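Local coordinates for protein phosphoribosylformylglycinamidine synthase 2 (Thermus thermophilus, PDB 3VIU) that belongs to the AIR synthase-related (PurM-like) family, carries its two-domain unit twice in one chain, and binds adenosine-5'-diphosphate and magnesium, at residues G70-G75 with P518-N523; G77-F82 with G179-E184; V476-L481 with G545-D550. All blocks are in the same frame, centred on the assembly; numbering follows the deposited sequence.

Contact 2 lies within the six-stranded sheet of the first AIR synthase-related N-terminal domain and contact 3 within the matching sheet of the second, while contact 1 joins the two sheets beside the bound ADP. Strands 70-75 and 78-86 are neighbours, so contacts 1 and 2 touch, with centres about 10 Å apart; the salt bridge of R73 with E183 ties them at one end. The centres of contacts 3 and 1 are about 15 Å apart, and L481 packs against R73 and V72. Along the chain contact 2 is nested inside the loop closed by contact 1, contact 3 follows contact 2, and contacts 1 and 3 cross. Two distant parts of one sequence thus pack sheet against sheet beside the ADP site.

Contact 1: G70-G75 with P518-N523; sequences GVVRVG and PVVSGN. With ADP (adenosine-5'-diphosphate), chain B.
The hydroxyl of S521, next to G70, is gripped twice: OG hydrogen-bonds the carbonyl O of F82, on the strand beside 70-75, and the hydroxyl of T484, on the strand beside 519-523. One serine therefore links the two sheets. Its chi1 of 68° turns OG to these two partners, while S521 CB rests 3.4 Å from G70 N and equally close to the ribose O2' of ADP. The strands run roughly antiparallel, at 153°, but their axes come no nearer than 5.8 Å, and they meet by packing at the start of 70-75. V520 carries most of it. Its two methyls fork over the bare alpha carbon of G70, CG1 and CG2 each 3.5 Å from G70 CA, and the valine's own carbonyl oxygen comes close as well, V520 O lying 3.3 Å from G70 CA. CG2 goes on over the peptide to V71 N at 3.6 Å and makes a looser apolar contact with V72 CG1. G70 has no side chain, which lets the valine settle directly on the backbone. Beyond S521 the strand turns to the nucleotide: G522 N donates to ADP O2' at 3.2 Å (N-H...O 153°), and N523 O takes a weak bond from the adenine N6. The glycine at 522 leaves room for the adenine close to the main chain. E67, K83 and D485 supply further ADP bonds, so residues from both N-terminal domains line the pocket, a nucleotide site at the junction of two PurM-like domains paired as a pseudo-dimer.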
ATOM      1  N   GLY A  70     -10.952   3.296  -2.123  1.00 17.79           N
ATOM      2  CA  GLY A  70     -11.229   3.357  -3.543  1.00 16.67           C
ATOM      3  C   GLY A  70     -11.879   2.054  -3.976  1.00 17.98           C
ATOM      4  O   GLY A  70     -11.577   0.993  -3.434  1.00 19.13           O
ATOM      5  N   VAL A  71     -12.785   2.128  -4.944  1.00 17.38           N
ATOM      6  CA  VAL A  71     -13.472   0.941  -5.421  1.00 15.91           C
ATOM      7  C   VAL A  71     -13.468   0.904  -6.933  1.00 16.25           C
ATOM      8  O   VAL A  71     -13.737   1.907  -7.585  1.00 17.73           O
ATOM      9  CB  VAL A  71     -14.945   0.912  -4.952  1.00 15.46           C
ATOM     10  CG1 VAL A  71     -15.551  -0.474  -5.221  1.00 11.83           C
ATOM     11  CG2 VAL A  71     -15.031   1.281  -3.479  1.00 12.33           C
ATOM     12  N   VAL A  72     -13.156  -0.259  -7.486  1.00 16.02           N
ATOM     13  CA  VAL A  72     -13.135  -0.435  -8.928  1.00 15.46           C
ATOM     14  C   VAL A  72     -13.986  -1.640  -9.291  1.00 16.60           C
ATOM     15  O   VAL A  72     -14.188  -2.542  -8.475  1.00 16.15           O
ATOM     16  CB  VAL A  72     -11.702  -0.665  -9.459  1.00 14.72           C
ATOM     17  CG1 VAL A  72     -10.822   0.519  -9.098  1.00 13.85           C
ATOM     18  CG2 VAL A  72     -11.133  -1.965  -8.900  1.00 10.83           C
ATOM     19  N   ARG A  73     -14.486  -1.640 -10.519  1.00 17.30           N
ATOM     20  CA  ARG A  73     -15.315  -2.728 -11.024  1.00 19.05           C
ATOM     21  C   ARG A  73     -14.399  -3.844 -11.521  1.00 19.56           C
ATOM     22  O   ARG A  73     -13.400  -3.570 -12.187  1.00 19.80           O
ATOM     23  CB  ARG A  73     -16.179  -2.209 -12.177  1.00 21.50           C
ATOM     24  CG  ARG A  73     -17.094  -3.235 -12.794  1.00 22.78           C
ATOM     25  CD  ARG A  73     -18.460  -2.630 -12.999  1.00 27.95           C
ATOM     26  NE  ARG A  73     -18.465  -1.580 -14.006  1.00 31.68           N
ATOM     27  CZ  ARG A  73     -19.445  -0.694 -14.143  1.00 33.19           C
ATOM     28  NH1 ARG A  73     -20.488  -0.733 -13.326  1.00 33.97           N
ATOM     29  NH2 ARG A  73     -19.391   0.218 -15.104  1.00 34.08           N
ATOM     30  N   VAL A  74     -14.726  -5.094 -11.197  1.00 18.99           N
ATOM     31  CA  VAL A  74     -13.900  -6.210 -11.643  1.00 19.86           C
ATOM     32  C   VAL A  74     -14.676  -7.173 -12.537  1.00 21.75           C
ATOM     33  O   VAL A  74     -14.106  -8.123 -13.080  1.00 22.63           O
ATOM     34  CB  VAL A  74     -13.284  -6.986 -10.452  1.00 19.77           C
ATOM     35  CG1 VAL A  74     -12.505  -6.027  -9.553  1.00 20.73           C
ATOM     36  CG2 VAL A  74     -14.363  -7.695  -9.667  1.00 20.89           C
ATOM     37  N   GLY A  75     -15.975  -6.934 -12.690  1.00 22.20           N
ATOM     38  CA  GLY A  75     -16.771  -7.785 -13.560  1.00 23.54           C
ATOM     39  C   GLY A  75     -17.752  -8.759 -12.938  1.00 25.06           C
ATOM     40  O   GLY A  75     -17.731  -9.017 -11.732  1.00 25.48           O
ATOM     41  N   PRO A 518      -5.542   5.253 -13.085  1.00 11.41           N
ATOM     42  CA  PRO A 518      -5.867   6.321 -12.127  1.00 12.97           C
ATOM     43  C   PRO A 518      -5.800   5.978 -10.634  1.00 14.41           C
ATOM     44  O   PRO A 518      -5.884   4.808 -10.260  1.00 15.87           O
ATOM     45  CB  PRO A 518      -7.280   6.706 -12.539  1.00 10.24           C
ATOM     46  CG  PRO A 518      -7.877   5.350 -12.852  1.00  9.07           C
ATOM     47  CD  PRO A 518      -6.771   4.665 -13.651  1.00 10.35           C
ATOM     48  N   VAL A 519      -5.647   7.012  -9.798  1.00 15.84           N
ATOM     49  CA  VAL A 519      -5.631   6.861  -8.337  1.00 16.31           C
ATOM     50  C   VAL A 519      -7.069   6.679  -7.906  1.00 15.89           C
ATOM     51  O   VAL A 519      -7.978   7.259  -8.488  1.00 18.84           O
ATOM     52  CB  VAL A 519      -5.209   8.127  -7.557  1.00 17.90           C
ATOM     53  CG1 VAL A 519      -3.974   7.840  -6.732  1.00 18.52           C
ATOM     54  CG2 VAL A 519      -5.054   9.306  -8.483  1.00 17.22           C
ATOM     55  N   VAL A 520      -7.271   5.923  -6.846  1.00 15.32           N
ATOM     56  CA  VAL A 520      -8.614   5.699  -6.374  1.00 15.64           C
ATOM     57  C   VAL A 520      -8.659   5.958  -4.868  1.00 16.52           C
ATOM     58  O   VAL A 520      -9.725   6.162  -4.282  1.00 16.89           O
ATOM     59  CB  VAL A 520      -9.041   4.266  -6.743  1.00 14.25           C
ATOM     60  CG1 VAL A 520      -8.506   3.271  -5.737  1.00 13.83           C
ATOM     61  CG2 VAL A 520     -10.526   4.204  -6.899  1.00 17.45           C
ATOM     62  N   SER A 521      -7.480   5.972  -4.254  1.00 17.11           N
ATOM     63  CA  SER A 521      -7.349   6.217  -2.824  1.00 16.00           C
ATOM     64  C   SER A 521      -5.879   6.245  -2.465  1.00 17.34           C
ATOM     65  O   SER A 521      -5.012   6.014  -3.318  1.00 19.00           O
ATOM     66  CB  SER A 521      -8.041   5.121  -2.011  1.00 16.56           C
ATOM     67  OG  SER A 521      -7.362   3.886  -2.136  1.00 15.68           O
ATOM     68  N   GLY A 522      -5.588   6.523  -1.201  1.00 17.36           N
ATOM     69  CA  GLY A 522      -4.204   6.569  -0.783  1.00 16.30           C
ATOM     70  C   GLY A 522      -4.027   7.161   0.595  1.00 16.86           C
ATOM     71  O   GLY A 522      -4.991   7.325   1.335  1.00 17.59           O
ATOM     72  N   ASN A 523      -2.786   7.490   0.929  1.00 16.58           N
ATOM     73  CA  ASN A 523      -2.459   8.050   2.224  1.00 15.10           C
ATOM     74  C   ASN A 523      -1.237   8.937   2.105  1.00 15.16           C
ATOM     75  O   ASN A 523      -0.489   8.863   1.135  1.00 14.68           O
ATOM     76  CB  ASN A 523      -2.160   6.933   3.217  1.00 14.42           C
ATOM     77  CG  ASN A 523      -1.866   7.462   4.606  1.00 15.95           C
ATOM     78  OD1 ASN A 523      -2.721   8.087   5.224  1.00 18.45           O
ATOM     79  ND2 ASN A 523      -0.652   7.224   5.098  1.00 12.90           N
TER
HETATM   80  PB  ADP B 800      -8.647   7.446   7.264  1.00 74.65           P
HETATM   81  O1B ADP B 800      -8.204   8.420   8.300  1.00 75.79           O
HETATM   82  O2B ADP B 800      -7.530   6.298   7.102  1.00 74.08           O
HETATM   83  O3B ADP B 800     -10.116   6.775   7.751  1.00 74.54           O
HETATM   84  PA  ADP B 800      -7.955   9.552   5.673  1.00 68.93           P
HETATM   85  O1A ADP B 800      -8.707  10.714   6.221  1.00 68.84           O
HETATM   86  O2A ADP B 800      -6.560   9.404   6.485  1.00 68.99           O
HETATM   87  O3A ADP B 800      -8.864   8.192   5.820  1.00 71.48           O
HETATM   88  O5' ADP B 800      -7.583   9.753   4.095  1.00 64.03           O
HETATM   89  C5' ADP B 800      -8.210  10.953   3.601  1.00 57.25           C
HETATM   90  C4' ADP B 800      -8.883  10.760   2.210  1.00 52.52           C
HETATM   91  O4' ADP B 800      -8.032  11.283   1.140  1.00 50.76           O
HETATM   92  C3' ADP B 800      -9.164   9.282   1.833  1.00 50.00           C
HETATM   93  O3' ADP B 800     -10.354   9.208   1.037  1.00 48.00           O
HETATM   94  C2' ADP B 800      -7.909   8.873   1.061  1.00 48.84           C
HETATM   95  O2' ADP B 800      -8.150   7.777   0.176  1.00 46.83           O
HETATM   96  C1' ADP B 800      -7.513  10.163   0.339  1.00 49.10           C
HETATM   97  N9  ADP B 800      -6.056  10.268   0.177  1.00 48.44           N
HETATM   98  C8  ADP B 800      -5.153  10.602   1.148  1.00 47.66           C
HETATM   99  N7  ADP B 800      -3.944  10.604   0.665  1.00 47.23           N
HETATM  100  C5  ADP B 800      -3.986  10.274  -0.643  1.00 46.31           C
HETATM  101  C6  ADP B 800      -3.019  10.116  -1.670  1.00 45.84           C
HETATM  102  N6  ADP B 800      -1.676  10.319  -1.407  1.00 45.15           N
HETATM  103  N1  ADP B 800      -3.436   9.765  -2.906  1.00 45.24           N
HETATM  104  C2  ADP B 800      -4.734   9.563  -3.181  1.00 44.61           C
HETATM  105  N3  ADP B 800      -5.674   9.701  -2.243  1.00 44.46           N
HETATM  106  C4  ADP B 800      -5.349  10.050  -0.980  1.00 46.63           C

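Contact 2: G77-F82 with G179-E184; sequences GWAVAF and GLLREE
Neighbouring antiparallel strands of the first PurM-like N-terminal sheet meet here, 78-82 against the end of 172-182, with W78 and R182 closing one end of the pairing. A79 with L181 and A81 with G179 are the hydrogen-bonded pairs. A79 N reaches L181 O at 2.9 Å and is answered by a longer bond from L181 N to A79 O; the two bonds between A81 and G179 are both short, A81 N to G179 O being 2.8 Å. Between them the non-hydrogen-bonded pair V80 and L180 shares one face of the sheet, whereas A79, A81 and L181 lie on the other, where L181 CD2 bends back to A79 CB at 4.0 Å. L180 CD1 meets the six-membered ring of W78 obliquely, 3.2 Å from CZ3, a tight approach. Bends at chi2 and chi3 fold the R182 chain over one face of the indole: CD lies 3.7 Å from the centroid of the six-membered ring of W78, a CH-pi contact, and CZ lies 4.6 Å from that of the five-membered ring, a cation-pi contact. The guanidinium stands nearly upright on the ring, planes 84° apart, with NH1 lowermost. NH1 also bonds weakly to E76 O, and NE makes a weak salt bridge with E184. Past the last pair, G77 O accepts a nearly straight bond from E183 N (3.1 Å, 172°) and another from a water, 2.9 Å away, which in turn accepts from E184 N.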
ATOM      1  N   GLY A  77     -20.518  -8.481 -11.992  1.00 25.50           N
ATOM      2  CA  GLY A  77     -21.225  -7.931 -10.852  1.00 25.20           C
ATOM      3  C   GLY A  77     -20.387  -7.669  -9.618  1.00 25.22           C
ATOM      4  O   GLY A  77     -20.898  -7.119  -8.642  1.00 27.41           O
ATOM      5  N   TRP A  78     -19.114  -8.057  -9.639  1.00 22.62           N
ATOM      6  CA  TRP A  78     -18.258  -7.829  -8.480  1.00 21.84           C
ATOM      7  C   TRP A  78     -17.433  -6.554  -8.558  1.00 21.97           C
ATOM      8  O   TRP A  78     -17.111  -6.065  -9.639  1.00 22.55           O
ATOM      9  CB  TRP A  78     -17.303  -8.992  -8.265  1.00 19.54           C
ATOM     10  CG  TRP A  78     -17.966 -10.286  -8.070  1.00 18.16           C
ATOM     11  CD1 TRP A  78     -18.272 -11.197  -9.029  1.00 18.10           C
ATOM     12  CD2 TRP A  78     -18.379 -10.851  -6.825  1.00 18.24           C
ATOM     13  NE1 TRP A  78     -18.847 -12.305  -8.460  1.00 18.84           N
ATOM     14  CE2 TRP A  78     -18.924 -12.118  -7.106  1.00 18.55           C
ATOM     15  CE3 TRP A  78     -18.341 -10.410  -5.498  1.00 19.98           C
ATOM     16  CZ2 TRP A  78     -19.428 -12.956  -6.108  1.00 20.86           C
ATOM     17  CZ3 TRP A  78     -18.843 -11.243  -4.503  1.00 21.60           C
ATOM     18  CH2 TRP A  78     -19.378 -12.503  -4.816  1.00 21.53           C
ATOM     19  N   ALA A  79     -17.090  -6.029  -7.389  1.00 23.54           N
ATOM     20  CA  ALA A  79     -16.280  -4.819  -7.274  1.00 21.93           C
ATOM     21  C   ALA A  79     -15.213  -5.087  -6.220  1.00 21.11           C
ATOM     22  O   ALA A  79     -15.330  -6.030  -5.429  1.00 21.21           O
ATOM     23  CB  ALA A  79     -17.150  -3.636  -6.852  1.00 20.99           C
ATOM     24  N   VAL A  80     -14.168  -4.268  -6.213  1.00 19.17           N
ATOM     25  CA  VAL A  80     -13.098  -4.426  -5.245  1.00 15.53           C
ATOM     26  C   VAL A  80     -12.718  -3.086  -4.626  1.00 15.25           C
ATOM     27  O   VAL A  80     -12.450  -2.111  -5.332  1.00 14.62           O
ATOM     28  CB  VAL A  80     -11.843  -5.066  -5.888  1.00 15.13           C
ATOM     29  CG1 VAL A  80     -10.650  -4.950  -4.956  1.00 13.05           C
ATOM     30  CG2 VAL A  80     -12.110  -6.524  -6.184  1.00 13.97           C
ATOM     31  N   ALA A  81     -12.719  -3.046  -3.301  1.00 11.68           N
ATOM     32  CA  ALA A  81     -12.349  -1.844  -2.588  1.00 12.14           C
ATOM     33  C   ALA A  81     -10.946  -2.069  -2.058  1.00 12.92           C
ATOM     34  O   ALA A  81     -10.590  -3.185  -1.681  1.00 14.97           O
ATOM     35  CB  ALA A  81     -13.307  -1.598  -1.432  1.00 11.48           C
ATOM     36  N   PHE A  82     -10.131  -1.023  -2.052  1.00 12.59           N
ATOM     37  CA  PHE A  82      -8.792  -1.151  -1.516  1.00 13.39           C
ATOM     38  C   PHE A  82      -8.209   0.201  -1.171  1.00 14.73           C
ATOM     39  O   PHE A  82      -8.696   1.240  -1.612  1.00 13.09           O
ATOM     40  CB  PHE A  82      -7.871  -1.915  -2.479  1.00 11.06           C
ATOM     41  CG  PHE A  82      -7.641  -1.228  -3.798  1.00 12.81           C
ATOM     42  CD1 PHE A  82      -8.649  -1.156  -4.752  1.00 12.62           C
ATOM     43  CD2 PHE A  82      -6.399  -0.688  -4.103  1.00 11.24           C
ATOM     44  CE1 PHE A  82      -8.417  -0.557  -5.993  1.00 13.87           C
ATOM     45  CE2 PHE A  82      -6.158  -0.090  -5.341  1.00 12.02           C
ATOM     46  CZ  PHE A  82      -7.168  -0.025  -6.285  1.00 12.32           C
ATOM     47  N   GLY A 179     -10.797  -5.738  -0.459  1.00 20.16           N
ATOM     48  CA  GLY A 179     -12.083  -6.263  -0.048  1.00 20.40           C
ATOM     49  C   GLY A 179     -13.000  -6.395  -1.246  1.00 22.15           C
ATOM     50  O   GLY A 179     -12.915  -5.590  -2.183  1.00 22.48           O
ATOM     51  N   LEU A 180     -13.862  -7.409  -1.252  1.00 22.45           N
ATOM     52  CA  LEU A 180     -14.776  -7.562  -2.372  1.00 22.96           C
ATOM     53  C   LEU A 180     -16.213  -7.413  -1.933  1.00 22.35           C
ATOM     54  O   LEU A 180     -16.557  -7.620  -0.767  1.00 22.95           O
ATOM     55  CB  LEU A 180     -14.573  -8.901  -3.107  1.00 24.41           C
ATOM     56  CG  LEU A 180     -15.123 -10.251  -2.643  1.00 25.87           C
ATOM     57  CD1 LEU A 180     -16.624 -10.201  -2.443  1.00 30.80           C
ATOM     58  CD2 LEU A 180     -14.800 -11.292  -3.698  1.00 25.65           C
ATOM     59  N   LEU A 181     -17.053  -7.038  -2.884  1.00 22.23           N
ATOM     60  CA  LEU A 181     -18.463  -6.846  -2.623  1.00 22.47           C
ATOM     61  C   LEU A 181     -19.228  -6.860  -3.931  1.00 22.79           C
ATOM     62  O   LEU A 181     -18.644  -6.813  -5.018  1.00 22.40           O
ATOM     63  CB  LEU A 181     -18.689  -5.503  -1.929  1.00 20.72           C
ATOM     64  CG  LEU A 181     -18.341  -4.260  -2.753  1.00 22.81           C
ATOM     65  CD1 LEU A 181     -18.916  -3.030  -2.071  1.00 25.81           C
ATOM     66  CD2 LEU A 181     -16.833  -4.127  -2.914  1.00 20.88           C
ATOM     67  N   ARG A 182     -20.544  -6.936  -3.812  1.00 23.99           N
ATOM     68  CA  ARG A 182     -21.419  -6.916  -4.964  1.00 24.96           C
ATOM     69  C   ARG A 182     -21.615  -5.431  -5.206  1.00 26.46           C
ATOM     70  O   ARG A 182     -21.920  -4.692  -4.276  1.00 27.22           O
ATOM     71  CB  ARG A 182     -22.744  -7.591  -4.618  1.00 25.92           C
ATOM     72  CG  ARG A 182     -22.589  -9.050  -4.204  1.00 27.06           C
ATOM     73  CD  ARG A 182     -22.110  -9.873  -5.372  1.00 25.67           C
ATOM     74  NE  ARG A 182     -23.089  -9.796  -6.447  1.00 28.15           N
ATOM     75  CZ  ARG A 182     -22.881 -10.201  -7.695  1.00 27.02           C
ATOM     76  NH1 ARG A 182     -21.712 -10.719  -8.050  1.00 22.64           N
ATOM     77  NH2 ARG A 182     -23.856 -10.079  -8.587  1.00 24.92           N
ATOM     78  N   GLU A 183     -21.409  -4.995  -6.441  1.00 28.87           N
ATOM     79  CA  GLU A 183     -21.540  -3.586  -6.791  1.00 31.91           C
ATOM     80  C   GLU A 183     -22.814  -2.979  -6.197  1.00 34.17           C
ATOM     81  O   GLU A 183     -22.795  -1.897  -5.603  1.00 33.46           O
ATOM     82  CB  GLU A 183     -21.537  -3.433  -8.317  1.00 31.01           C
ATOM     83  CG  GLU A 183     -21.085  -2.068  -8.803  1.00 34.33           C
ATOM     84  CD  GLU A 183     -20.903  -2.017 -10.310  1.00 36.62           C
ATOM     85  OE1 GLU A 183     -20.304  -2.964 -10.867  1.00 37.39           O
ATOM     86  OE2 GLU A 183     -21.348  -1.027 -10.933  1.00 36.05           O
ATOM     87  N   GLU A 184     -23.913  -3.703  -6.357  1.00 37.19           N
ATOM     88  CA  GLU A 184     -25.222  -3.291  -5.865  1.00 40.70           C
ATOM     89  C   GLU A 184     -25.222  -2.846  -4.401  1.00 41.42           C
ATOM     90  O   GLU A 184     -26.135  -2.146  -3.964  1.00 42.04           O
ATOM     91  CB  GLU A 184     -26.197  -4.454  -6.039  1.00 43.35           C
ATOM     92  CG  GLU A 184     -25.771  -5.702  -5.264  1.00 47.88           C
ATOM     93  CD  GLU A 184     -26.533  -6.946  -5.673  1.00 50.66           C
ATOM     94  OE1 GLU A 184     -27.784  -6.901  -5.695  1.00 52.86           O
ATOM     95  OE2 GLU A 184     -25.878  -7.972  -5.968  1.00 52.65           O
TER
HETATM   96  O   HOH W   1     -23.629  -6.523  -8.016  1.00 23.53           O

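Contact 3: V476-L481 with G545-D550; sequences VGAKPL and GVLEVD
Hydrogen bonding between K479 and V546 consists of one main-chain bond, K479 N to V546 O at 3.1 Å (N-H...O 153°). V546 O is also pressed by the methyl of A478, its CB 3.2 Å away. In the next, non-hydrogen-bonded pair, P480 faces G545, and the lack of a side chain at G545 lets K479 O come within 3.2 Å of G545 CA. Side-chain packing lies to either side of this bond along the strands. On one, L547 fits over the turn 476-478: chi1 at 68° carries CD2 to the methyl of A478, 3.5 Å from its CB, and CD1 onto a carbonyl oxygen, V476 O, at 3.3 Å, while L547 CB itself lies on G477 O. On the other, L481 leans over the start of strand 545-548, CG 3.9 Å from G545 CA and CD1 4.0 Å from V546 CG1. The turn itself is set by G477, whose positive phi ends helix 458-475 in a Schellman motif and leads into strand 479-488. P480 points away from 545-548 and packs on that helix and on helix 596-611; the fully extended K479 chain also leads away, touching R607. Between these two segments, then, one main-chain bond sets the register and leucine packing probably supplies much of the remaining contact, while L481 bonds on to V544 and so continues the pairing along strand 538-548 of the second N-terminal sheet.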
ATOM      1  N   VAL A 476       1.212 -11.444 -14.302  1.00  9.84           N
ATOM      2  CA  VAL A 476       0.484 -12.664 -13.958  1.00 10.28           C
ATOM      3  C   VAL A 476      -0.728 -12.772 -14.871  1.00 10.67           C
ATOM      4  O   VAL A 476      -1.527 -13.698 -14.761  1.00 12.54           O
ATOM      5  CB  VAL A 476       0.052 -12.734 -12.449  1.00 10.84           C
ATOM      6  CG1 VAL A 476       1.295 -12.776 -11.565  1.00  5.90           C
ATOM      7  CG2 VAL A 476      -0.856 -11.563 -12.076  1.00  6.43           C
ATOM      8  N   GLY A 477      -0.852 -11.810 -15.781  1.00 11.44           N
ATOM      9  CA  GLY A 477      -1.939 -11.831 -16.746  1.00 14.35           C
ATOM     10  C   GLY A 477      -3.139 -10.950 -16.487  1.00 13.80           C
ATOM     11  O   GLY A 477      -4.153 -11.069 -17.163  1.00 16.09           O
ATOM     12  N   ALA A 478      -3.040 -10.051 -15.525  1.00 14.48           N
ATOM     13  CA  ALA A 478      -4.174  -9.190 -15.223  1.00 14.96           C
ATOM     14  C   ALA A 478      -3.975  -7.748 -15.701  1.00 15.44           C
ATOM     15  O   ALA A 478      -2.845  -7.275 -15.824  1.00 14.97           O
ATOM     16  CB  ALA A 478      -4.444  -9.222 -13.724  1.00 15.35           C
ATOM     17  N   LYS A 479      -5.078  -7.057 -15.971  1.00 14.54           N
ATOM     18  CA  LYS A 479      -5.006  -5.673 -16.414  1.00 16.21           C
ATOM     19  C   LYS A 479      -5.181  -4.673 -15.275  1.00 14.83           C
ATOM     20  O   LYS A 479      -6.195  -4.688 -14.568  1.00 16.16           O
ATOM     21  CB  LYS A 479      -6.058  -5.376 -17.483  1.00 19.08           C
ATOM     22  CG  LYS A 479      -6.035  -3.916 -17.940  1.00 22.49           C
ATOM     23  CD  LYS A 479      -6.960  -3.677 -19.113  1.00 26.77           C
ATOM     24  CE  LYS A 479      -6.961  -2.214 -19.532  1.00 29.78           C
ATOM     25  NZ  LYS A 479      -7.915  -1.971 -20.663  1.00 31.37           N
ATOM     26  N   PRO A 480      -4.197  -3.775 -15.101  1.00 13.64           N
ATOM     27  CA  PRO A 480      -4.194  -2.740 -14.062  1.00 12.58           C
ATOM     28  C   PRO A 480      -5.477  -1.920 -14.125  1.00 12.44           C
ATOM     29  O   PRO A 480      -5.779  -1.321 -15.152  1.00 13.50           O
ATOM     30  CB  PRO A 480      -2.972  -1.896 -14.425  1.00 12.38           C
ATOM     31  CG  PRO A 480      -2.079  -2.859 -15.120  1.00 10.02           C
ATOM     32  CD  PRO A 480      -3.030  -3.619 -15.987  1.00 12.67           C
ATOM     33  N   LEU A 481      -6.230  -1.890 -13.035  1.00 11.84           N
ATOM     34  CA  LEU A 481      -7.475  -1.132 -13.021  1.00 14.11           C
ATOM     35  C   LEU A 481      -7.317   0.234 -12.366  1.00 13.62           C
ATOM     36  O   LEU A 481      -7.927   1.201 -12.796  1.00 14.19           O
ATOM     37  CB  LEU A 481      -8.569  -1.924 -12.302  1.00 13.29           C
ATOM     38  CG  LEU A 481      -8.920  -3.261 -12.949  1.00 11.67           C
ATOM     39  CD1 LEU A 481      -9.928  -3.985 -12.083  1.00 10.54           C
ATOM     40  CD2 LEU A 481      -9.472  -3.031 -14.348  1.00  8.37           C
ATOM     41  N   GLY A 545      -5.761  -5.386 -10.195  1.00 13.37           N
ATOM     42  CA  GLY A 545      -6.168  -5.698 -11.550  1.00 14.06           C
ATOM     43  C   GLY A 545      -6.992  -6.970 -11.543  1.00 13.79           C
ATOM     44  O   GLY A 545      -7.095  -7.632 -10.514  1.00 14.29           O
ATOM     45  N   VAL A 546      -7.583  -7.321 -12.679  1.00 14.73           N
ATOM     46  CA  VAL A 546      -8.377  -8.534 -12.749  1.00 15.50           C
ATOM     47  C   VAL A 546      -7.967  -9.381 -13.937  1.00 17.39           C
ATOM     48  O   VAL A 546      -7.366  -8.881 -14.889  1.00 16.67           O
ATOM     49  CB  VAL A 546      -9.878  -8.219 -12.857  1.00 16.22           C
ATOM     50  CG1 VAL A 546     -10.145  -7.389 -14.105  1.00 17.27           C
ATOM     51  CG2 VAL A 546     -10.676  -9.511 -12.880  1.00 14.66           C
ATOM     52  N   LEU A 547      -8.291 -10.668 -13.871  1.00 17.55           N
ATOM     53  CA  LEU A 547      -7.962 -11.594 -14.943  1.00 18.78           C
ATOM     54  C   LEU A 547      -8.828 -12.841 -14.815  1.00 19.18           C
ATOM     55  O   LEU A 547      -9.592 -12.980 -13.866  1.00 18.31           O
ATOM     56  CB  LEU A 547      -6.487 -11.993 -14.868  1.00 17.73           C
ATOM     57  CG  LEU A 547      -6.053 -12.856 -13.676  1.00 19.92           C
ATOM     58  CD1 LEU A 547      -4.663 -13.400 -13.940  1.00 22.12           C
ATOM     59  CD2 LEU A 547      -6.066 -12.049 -12.391  1.00 19.74           C
ATOM     60  N   GLU A 548      -8.726 -13.733 -15.788  1.00 20.40           N
ATOM     61  CA  GLU A 548      -9.469 -14.980 -15.735  1.00 23.05           C
ATOM     62  C   GLU A 548      -8.478 -15.957 -15.159  1.00 22.03           C
ATOM     63  O   GLU A 548      -7.430 -16.198 -15.751  1.00 21.16           O
ATOM     64  CB  GLU A 548      -9.900 -15.443 -17.130  1.00 25.87           C
ATOM     65  CG  GLU A 548     -10.850 -14.489 -17.833  1.00 32.79           C
ATOM     66  CD  GLU A 548     -11.563 -15.136 -19.010  1.00 37.44           C
ATOM     67  OE1 GLU A 548     -10.865 -15.709 -19.882  1.00 38.88           O
ATOM     68  OE2 GLU A 548     -12.819 -15.067 -19.057  1.00 37.37           O
ATOM     69  N   VAL A 549      -8.802 -16.496 -13.992  1.00 22.66           N
ATOM     70  CA  VAL A 549      -7.938 -17.446 -13.308  1.00 23.92           C
ATOM     71  C   VAL A 549      -7.384 -18.503 -14.258  1.00 24.30           C
ATOM     72  O   VAL A 549      -6.285 -19.016 -14.062  1.00 22.89           O
ATOM     73  CB  VAL A 549      -8.704 -18.144 -12.184  1.00 25.12           C
ATOM     74  CG1 VAL A 549      -7.790 -19.081 -11.426  1.00 27.54           C
ATOM     75  CG2 VAL A 549      -9.287 -17.109 -11.261  1.00 28.53           C
ATOM     76  N   ASP A 550      -8.144 -18.821 -15.296  1.00 25.19           N
ATOM     77  CA  ASP A 550      -7.707 -19.825 -16.251  1.00 26.38           C
ATOM     78  C   ASP A 550      -6.626 -19.324 -17.207  1.00 26.53           C
ATOM     79  O   ASP A 550      -5.981 -20.116 -17.880  1.00 28.77           O
ATOM     80  CB  ASP A 550      -8.896 -20.337 -17.055  1.00 28.93           C
ATOM     81  CG  ASP A 550      -8.572 -21.605 -17.801  1.00 33.21           C
ATOM     82  OD1 ASP A 550      -8.282 -22.625 -17.135  1.00 33.26           O
ATOM     83  OD2 ASP A 550      -8.595 -21.580 -19.050  1.00 36.85           O
TER